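PDB 3P2E: 16S rRNA (adenine(1408)-N(1))-methyltransferase, which methylates the N1 position of adenine 1408 in 16S rRNA of assembled 30S subunits, using S-adenosyl-L-methionine, and so confers resistance to several aminoglycosides. Local coordinates for residues Arg26-Leu31 / Thr49-Ile54; Glu136-Tyr141 / Phe209-Gly214. One frame throughout, in Å; residues are numbered along the deposited sequence.

Interaction 1: Arg26-Leu31 / Thr49-Ile54; sequences RVHIDL and TFYIGI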
# COMPACT_ATOMS: atom_id res chain seq x y z
N ARG A 26 10.29 10.31 -6.30
CA ARG A 26 8.91 9.87 -6.13
C ARG A 26 8.69 9.27 -4.75
O ARG A 26 9.64 8.85 -4.08
CB ARG A 26 8.54 8.80 -7.17
CG ARG A 26 8.73 9.22 -8.62
CD ARG A 26 8.38 8.10 -9.59
NE ARG A 26 6.94 7.94 -9.80
CZ ARG A 26 6.12 7.30 -8.97
NH1 ARG A 26 6.57 6.74 -7.86
NH2 ARG A 26 4.82 7.22 -9.27
N VAL A 27 7.43 9.24 -4.33
CA VAL A 27 7.06 8.66 -3.04
C VAL A 27 5.89 7.71 -3.29
O VAL A 27 4.90 8.08 -3.92
CB VAL A 27 6.61 9.74 -2.03
CG1 VAL A 27 6.05 9.08 -0.76
CG2 VAL A 27 7.78 10.64 -1.67
N HIS A 28 6.01 6.47 -2.80
CA HIS A 28 4.96 5.49 -2.96
C HIS A 28 4.49 5.04 -1.59
O HIS A 28 5.30 4.73 -0.72
CB HIS A 28 5.48 4.26 -3.73
CG HIS A 28 4.46 3.18 -3.88
ND1 HIS A 28 3.48 3.21 -4.85
CD2 HIS A 28 4.21 2.07 -3.14
CE1 HIS A 28 2.68 2.17 -4.70
NE2 HIS A 28 3.10 1.47 -3.67
N ILE A 29 3.17 5.00 -1.39
CA ILE A 29 2.61 4.55 -0.12
C ILE A 29 1.85 3.24 -0.34
O ILE A 29 1.05 3.12 -1.26
CB ILE A 29 1.61 5.58 0.48
CG1 ILE A 29 2.37 6.83 0.95
CG2 ILE A 29 0.85 4.95 1.65
CD1 ILE A 29 1.48 7.92 1.54
N ASP A 30 2.13 2.26 0.51
CA ASP A 30 1.45 0.97 0.46
C ASP A 30 0.71 0.86 1.79
O ASP A 30 1.32 0.69 2.84
CB ASP A 30 2.46 -0.18 0.30
CG ASP A 30 1.79 -1.53 0.15
OD1 ASP A 30 0.78 -1.61 -0.58
OD2 ASP A 30 2.28 -2.52 0.75
N LEU A 31 -0.61 1.00 1.72
CA LEU A 31 -1.48 0.95 2.90
C LEU A 31 -1.89 -0.49 3.23
O LEU A 31 -2.35 -1.21 2.34
CB LEU A 31 -2.71 1.82 2.66
CG LEU A 31 -3.79 1.87 3.74
CD1 LEU A 31 -3.19 2.32 5.07
CD2 LEU A 31 -4.89 2.82 3.30
N THR A 49 12.74 5.99 -5.69
CA THR A 49 11.41 6.12 -5.10
C THR A 49 11.52 5.82 -3.62
O THR A 49 12.19 4.86 -3.21
CB THR A 49 10.39 5.14 -5.73
OG1 THR A 49 10.16 5.50 -7.11
CG2 THR A 49 9.06 5.19 -4.98
N PHE A 50 10.87 6.65 -2.80
CA PHE A 50 10.88 6.42 -1.36
C PHE A 50 9.60 5.67 -1.05
O PHE A 50 8.50 6.14 -1.37
CB PHE A 50 10.91 7.74 -0.59
CG PHE A 50 11.08 7.56 0.89
CD1 PHE A 50 12.27 7.05 1.40
CD2 PHE A 50 10.04 7.85 1.77
CE1 PHE A 50 12.42 6.84 2.77
CE2 PHE A 50 10.18 7.64 3.14
CZ PHE A 50 11.38 7.13 3.64
N TYR A 51 9.75 4.49 -0.45
CA TYR A 51 8.61 3.64 -0.12
C TYR A 51 8.15 3.72 1.33
O TYR A 51 8.94 3.57 2.27
CB TYR A 51 8.96 2.19 -0.47
CG TYR A 51 9.02 1.97 -1.97
CD1 TYR A 51 7.87 1.68 -2.70
CD2 TYR A 51 10.22 2.14 -2.67
CE1 TYR A 51 7.91 1.56 -4.09
CE2 TYR A 51 10.27 2.03 -4.05
CZ TYR A 51 9.11 1.74 -4.76
OH TYR A 51 9.15 1.63 -6.13
N ILE A 52 6.86 3.97 1.50
CA ILE A 52 6.26 4.09 2.81
C ILE A 52 5.20 3.01 2.99
O ILE A 52 4.18 3.02 2.31
CB ILE A 52 5.58 5.46 2.98
CG1 ILE A 52 6.62 6.57 2.76
CG2 ILE A 52 4.96 5.58 4.38
CD1 ILE A 52 6.03 7.97 2.79
N GLY A 53 5.47 2.08 3.90
CA GLY A 53 4.54 1.00 4.16
C GLY A 53 3.84 1.26 5.47
O GLY A 53 4.48 1.43 6.51
N ILE A 54 2.51 1.28 5.43
CA ILE A 54 1.68 1.56 6.60
C ILE A 54 0.88 0.34 7.07
O ILE A 54 0.26 -0.34 6.26
CB ILE A 54 0.66 2.67 6.29
CG1 ILE A 54 1.37 3.91 5.74
CG2 ILE A 54 -0.14 3.02 7.54
CD1 ILE A 54 0.40 4.99 5.25
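Ile-29 and Ile-54 meet through their methyl ends. CG2 of Ile-29 lies 3.6 Å from CD1 of Ile-54, which reaches back past its own partner Leu-31 to the residue two places earlier. Ile-52 makes the same move toward Val-27: its CD1 comes 3.7 Å from Val-27 CG1. In both isoleucines CG1 stands beside the backbone N (chi1 -58° in Ile-52, -54° in Ile-54), and this sends CD1 backward. CD1 of Ile-52 thus fills the dip between Val-27 and Ile-29, and CD1 of Ile-54 the dip between Ile-29 and Leu-31. Leu-31 ends the row, with its CD1 4.0 Å from Ile-54 CG2. Its side chain also touches the bound S-adenosyl-L-homocysteine.

The two strands run parallel with no slip in register. Strand 26-31, helix 37-44 and strand 49-54 form a beta-alpha-beta unit of the Rossmann-like methyltransferase fold. Five backbone hydrogen bonds join the strands, from Phe-50 N to Arg-26 O onward.

The face of Arg-26, His-28, Thr-49 and Tyr-51 is built differently. The Tyr-51 ring leans toward His-28, and its CE1 lies 3.7 Å from His-28 CB. The two rings are oblique, with planes at 54°. Thr-49 CG2 sits over one face of the Tyr-51 ring, near its rim, and lies 3.9 Å from His-28 CB. Thr-49 OG1 faces the edge of the Arg-26 guanidinium but is hydrogen-bonded to Asp-46. His-28 bonds through its two ring nitrogens to Ser-100 and Ser-102, while Asp-30 is hydrogen-bonded through OD1 to Ser-102 and through OD2 to Thr-33. Gly-53 adds no bump to this face.

Interaction 2: Glu136-Tyr141 / Phe209-Gly214; sequences EFVTTY and FFRVSG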
# COMPACT_ATOMS: atom_id res chain seq x y z
N GLU A 136 -3.78 1.97 -7.01
CA GLU A 136 -4.01 0.59 -7.39
C GLU A 136 -4.56 -0.18 -6.20
O GLU A 136 -3.95 -0.20 -5.14
CB GLU A 136 -2.68 -0.02 -7.85
CG GLU A 136 -2.62 -1.53 -7.80
CD GLU A 136 -1.22 -2.04 -8.09
OE1 GLU A 136 -0.29 -1.72 -7.31
OE2 GLU A 136 -1.04 -2.76 -9.09
N PHE A 137 -5.74 -0.78 -6.38
CA PHE A 137 -6.37 -1.59 -5.34
C PHE A 137 -6.51 -3.00 -5.91
O PHE A 137 -7.22 -3.20 -6.90
CB PHE A 137 -7.78 -1.08 -4.98
CG PHE A 137 -7.83 0.35 -4.49
CD1 PHE A 137 -6.72 0.95 -3.89
CD2 PHE A 137 -9.01 1.08 -4.60
CE1 PHE A 137 -6.79 2.26 -3.41
CE2 PHE A 137 -9.09 2.39 -4.13
CZ PHE A 137 -7.98 2.98 -3.53
N VAL A 138 -5.84 -3.97 -5.30
CA VAL A 138 -5.91 -5.35 -5.77
C VAL A 138 -6.60 -6.17 -4.69
O VAL A 138 -6.08 -6.32 -3.58
CB VAL A 138 -4.51 -5.92 -6.06
CG1 VAL A 138 -4.61 -7.36 -6.57
CG2 VAL A 138 -3.80 -5.05 -7.07
N THR A 139 -7.77 -6.72 -5.01
CA THR A 139 -8.54 -7.47 -4.03
C THR A 139 -8.93 -8.88 -4.44
O THR A 139 -8.90 -9.25 -5.62
CB THR A 139 -9.84 -6.73 -3.67
OG1 THR A 139 -10.62 -6.54 -4.86
CG2 THR A 139 -9.54 -5.37 -3.06
N THR A 140 -9.31 -9.67 -3.44
CA THR A 140 -9.78 -11.03 -3.63
C THR A 140 -10.55 -11.41 -2.37
O THR A 140 -10.20 -10.98 -1.27
CB THR A 140 -8.62 -12.03 -3.84
OG1 THR A 140 -9.17 -13.31 -4.16
CG2 THR A 140 -7.76 -12.14 -2.58
N TYR A 141 -11.62 -12.18 -2.53
CA TYR A 141 -12.41 -12.58 -1.37
C TYR A 141 -12.51 -14.10 -1.31
O TYR A 141 -11.75 -14.75 -0.59
CB TYR A 141 -13.80 -11.96 -1.43
CG TYR A 141 -14.57 -12.08 -0.13
CD1 TYR A 141 -14.07 -11.52 1.05
CD2 TYR A 141 -15.78 -12.77 -0.07
CE1 TYR A 141 -14.76 -11.64 2.25
CE2 TYR A 141 -16.48 -12.89 1.13
CZ TYR A 141 -15.97 -12.32 2.29
OH TYR A 141 -16.66 -12.44 3.47
N PHE A 209 -8.59 -12.45 -8.78
CA PHE A 209 -8.04 -11.24 -8.18
C PHE A 209 -8.50 -10.10 -9.08
O PHE A 209 -8.59 -10.27 -10.30
CB PHE A 209 -6.51 -11.30 -8.14
CG PHE A 209 -5.98 -12.46 -7.34
CD1 PHE A 209 -5.67 -12.31 -5.99
CD2 PHE A 209 -5.79 -13.70 -7.94
CE1 PHE A 209 -5.18 -13.39 -5.25
CE2 PHE A 209 -5.30 -14.78 -7.21
CZ PHE A 209 -4.99 -14.63 -5.86
N PHE A 210 -8.80 -8.95 -8.49
CA PHE A 210 -9.25 -7.81 -9.27
C PHE A 210 -8.44 -6.57 -8.96
O PHE A 210 -8.22 -6.24 -7.80
CB PHE A 210 -10.73 -7.53 -8.95
CG PHE A 210 -11.63 -8.68 -9.25
CD1 PHE A 210 -12.00 -8.97 -10.56
CD2 PHE A 210 -12.06 -9.52 -8.23
CE1 PHE A 210 -12.80 -10.08 -10.84
CE2 PHE A 210 -12.85 -10.63 -8.50
CZ PHE A 210 -13.22 -10.91 -9.81
N ARG A 211 -7.97 -5.90 -10.01
CA ARG A 211 -7.21 -4.68 -9.81
C ARG A 211 -7.98 -3.51 -10.36
O ARG A 211 -8.28 -3.46 -11.55
CB ARG A 211 -5.85 -4.74 -10.50
CG ARG A 211 -5.06 -3.42 -10.38
CD ARG A 211 -3.68 -3.53 -11.00
NE ARG A 211 -3.76 -3.72 -12.45
CZ ARG A 211 -2.81 -4.31 -13.17
NH1 ARG A 211 -1.71 -4.77 -12.59
NH2 ARG A 211 -2.96 -4.43 -14.49
N VAL A 212 -8.32 -2.57 -9.47
CA VAL A 212 -9.00 -1.35 -9.87
C VAL A 212 -7.88 -0.32 -9.77
O VAL A 212 -7.30 -0.13 -8.70
CB VAL A 212 -10.15 -1.00 -8.90
CG1 VAL A 212 -10.70 0.38 -9.23
CG2 VAL A 212 -11.25 -2.04 -9.01
N SER A 213 -7.57 0.33 -10.88
CA SER A 213 -6.49 1.31 -10.86
C SER A 213 -6.91 2.59 -11.58
O SER A 213 -7.90 2.59 -12.31
CB SER A 213 -5.24 0.73 -11.53
OG SER A 213 -5.51 0.30 -12.85
N GLY A 214 -6.16 3.66 -11.35
CA GLY A 214 -6.49 4.93 -11.98
C GLY A 214 -5.68 6.06 -11.39
O GLY A 214 -4.56 5.85 -10.92
O HOH W 1 -10.05 -4.30 -6.28
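Glu-136 and Arg-211 cross at an angle on the face they share with Val-138. The carboxylate meets the aliphatic part of the arginine: OE2 lies 3.3 Å from Arg-211 CD. The charged ends are near but too far apart for a salt bridge, with OE2 4.1 Å from NH1. Their planes are 29° apart. Arg-211 CG stands anti to the backbone N (chi1 176°), and this lays the arm across Val-138. There CG lies 3.9 Å from Val-138 CG2.

In the mixed seven-stranded sheet, strand 209-215 is inserted antiparallel between strands 133-139 and 178-185, giving the order 3-2-1-4-5-7-6 of Rossmann-like methyltransferases. Phe-137 pairs with Val-212, and Thr-139 with Phe-210, each through two backbone hydrogen bonds.

On the face of Phe-137, Thr-139 and Phe-210, a water sits 2.7 Å from Thr-139 OG1 and donates a hydrogen bond to Phe-210 O. That carbonyl also accepts from Thr-139 N.

Past this pair, Thr-140 and Phe-209 lie side by side and point the same way. Thr-140 CB is 3.7 Å from Phe-209 CD1, and OG1 sits over one face of the ring. This hydroxyl is hydrogen-bonded to Ser-208 O and Arg-207.

How the interactions relate
Interactions 1 and 2 belong to the same mixed seven-stranded sheet. Their centres are 18 Å apart, and their nearest atoms are about 6 Å apart without touching. Strand 98-104 lies between them, with strand 26-31 on one side and strand 133-139 on the other. Interaction 1 comes first along the chain and closes before interaction 2 opens. It joins parallel strands through one helical crossover, whereas interaction 2 brings in the antiparallel C-terminal strand after 67 residues. Interaction 1 reaches the ligand itself. Interaction 2 stands one layer back: Val-138 is about 8 Å from the ligand, side chain to ligand, and packs near Phe-105 of the S-adenosyl-L-methionine site.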